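Local coordinates for protein AAR187Cp (Eremothecium gossypii, PDB 3ZIL) that probably regulates the establishment of sister-chromatid cohesion by acting on cohesin through its helical Wap1 domain, at residues Glu205-Ala210 against Thr235-Val240. Numbering follows the deposited sequence.
Sequences EEYAQA and TNHTTV
The helix carrying Tyr207 and Ala208 comes nearest the first turn of helix 238-243 where the CA atoms of Ala208 and Val240 lie 4.9 Å apart. Val240 points its methyls at this part of helix 201-215 and makes the closest contact: its CG2 packs on Tyr207 CB at 3.6 Å and lies 4.0 Å from Ala208 N, while CG1, anti to the backbone N (chi1 171°), sits more loosely, 4.2 Å from both Tyr207 O and Ala208 CA. Ala208 packs its methyl on Leu243, and its small size is consistent with the close approach. Both segments belong to the Wap1 domain, an all-helical array here, and the contact joins helix 201-215 to the bend between helices 225-235 and 238-243. With an alanine at Val240, the space beside Tyr207 CB is likely to be left unfilled and the looser contact of CG1 with the Ala208 backbone lost. On the loop before helix 238-243, His237 meets the Tyr207 ring at a slant, planes at 45° and centroids 5.6 Å apart; Tyr207 CD2 comes within 4.1 Å of His237 CD2, and CE2 of the tyrosine lies over one face of the imidazole. Beyond the ring, Tyr207 OH is hydrogen-bonded to Val196 N, in the chain just before helix 201-215, and Pro199 touches both aromatic residues.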
# COMPACT_ATOMS: atom_id res chain seq x y z
N GLU A 205 -6.63 14.98 -7.82
CA GLU A 205 -7.15 14.31 -8.99
C GLU A 205 -6.50 12.92 -9.11
O GLU A 205 -7.16 11.96 -9.52
CB GLU A 205 -7.01 15.12 -10.29
CG GLU A 205 -7.95 16.31 -10.24
CD GLU A 205 -8.00 17.08 -11.51
OE1 GLU A 205 -7.35 16.64 -12.49
OE2 GLU A 205 -8.67 18.13 -11.51
N GLU A 206 -5.23 12.83 -8.80
CA GLU A 206 -4.55 11.48 -8.80
C GLU A 206 -5.19 10.56 -7.77
O GLU A 206 -5.47 9.38 -8.05
CB GLU A 206 -3.08 11.62 -8.43
CG GLU A 206 -2.19 12.12 -9.58
CD GLU A 206 -0.70 12.06 -9.18
OE1 GLU A 206 -0.17 11.02 -8.71
OE2 GLU A 206 -0.05 13.10 -9.28
N TYR A 207 -5.47 11.12 -6.58
CA TYR A 207 -6.14 10.35 -5.52
C TYR A 207 -7.55 9.87 -5.95
O TYR A 207 -7.89 8.71 -5.70
CB TYR A 207 -6.15 11.00 -4.12
CG TYR A 207 -4.80 11.41 -3.60
CD1 TYR A 207 -3.61 10.99 -4.22
CD2 TYR A 207 -4.70 12.25 -2.50
CE1 TYR A 207 -2.36 11.42 -3.74
CE2 TYR A 207 -3.44 12.71 -2.04
CZ TYR A 207 -2.28 12.29 -2.65
OH TYR A 207 -1.03 12.72 -2.17
N ALA A 208 -8.33 10.75 -6.59
CA ALA A 208 -9.60 10.38 -7.20
C ALA A 208 -9.48 9.19 -8.15
O ALA A 208 -10.22 8.20 -7.98
CB ALA A 208 -10.31 11.58 -7.84
N GLN A 209 -8.52 9.27 -9.12
CA GLN A 209 -8.25 8.16 -10.04
C GLN A 209 -7.96 6.88 -9.38
O GLN A 209 -8.55 5.83 -9.75
CB GLN A 209 -7.02 8.47 -10.96
CG GLN A 209 -7.27 9.71 -11.80
CD GLN A 209 -6.08 10.09 -12.64
OE1 GLN A 209 -5.37 9.21 -13.18
NE2 GLN A 209 -5.79 11.40 -12.71
N ALA A 210 -7.02 6.91 -8.42
CA ALA A 210 -6.61 5.72 -7.72
C ALA A 210 -7.80 5.14 -6.93
O ALA A 210 -7.99 3.90 -6.85
CB ALA A 210 -5.45 6.06 -6.72
N THR A 235 -9.80 8.05 1.12
CA THR A 235 -11.05 8.62 1.51
C THR A 235 -11.00 9.62 2.67
O THR A 235 -12.04 10.21 3.01
CB THR A 235 -12.14 7.57 1.70
OG1 THR A 235 -11.71 6.56 2.62
CG2 THR A 235 -12.52 6.94 0.38
N ASN A 236 -9.80 9.84 3.26
CA ASN A 236 -9.59 10.84 4.28
C ASN A 236 -9.78 12.21 3.63
O ASN A 236 -10.14 13.16 4.29
CB ASN A 236 -8.16 10.78 4.88
CG ASN A 236 -7.95 9.61 5.84
OD1 ASN A 236 -8.90 9.05 6.39
ND2 ASN A 236 -6.67 9.29 6.11
N HIS A 237 -9.52 12.32 2.33
CA HIS A 237 -9.72 13.58 1.60
C HIS A 237 -11.07 13.59 1.03
O HIS A 237 -11.38 12.81 0.10
CB HIS A 237 -8.66 13.67 0.50
CG HIS A 237 -7.28 13.50 1.04
ND1 HIS A 237 -6.63 14.49 1.65
CD2 HIS A 237 -6.46 12.35 1.15
CE1 HIS A 237 -5.46 14.03 2.12
NE2 HIS A 237 -5.36 12.71 1.79
N THR A 238 -11.94 14.42 1.62
CA THR A 238 -13.36 14.37 1.30
C THR A 238 -13.59 14.79 -0.13
O THR A 238 -14.53 14.30 -0.75
CB THR A 238 -14.23 15.22 2.27
OG1 THR A 238 -13.69 16.52 2.33
CG2 THR A 238 -14.17 14.65 3.67
N THR A 239 -12.71 15.62 -0.69
CA THR A 239 -12.88 15.94 -2.11
C THR A 239 -12.72 14.71 -3.06
O THR A 239 -13.36 14.68 -4.11
CB THR A 239 -12.14 17.20 -2.60
OG1 THR A 239 -10.80 16.90 -2.89
CG2 THR A 239 -12.11 18.25 -1.58
N VAL A 240 -11.92 13.70 -2.67
CA VAL A 240 -11.88 12.37 -3.34
C VAL A 240 -13.24 11.70 -3.35
O VAL A 240 -13.64 11.09 -4.33
CB VAL A 240 -10.84 11.38 -2.69
CG1 VAL A 240 -11.00 10.00 -3.26
CG2 VAL A 240 -9.38 11.85 -2.91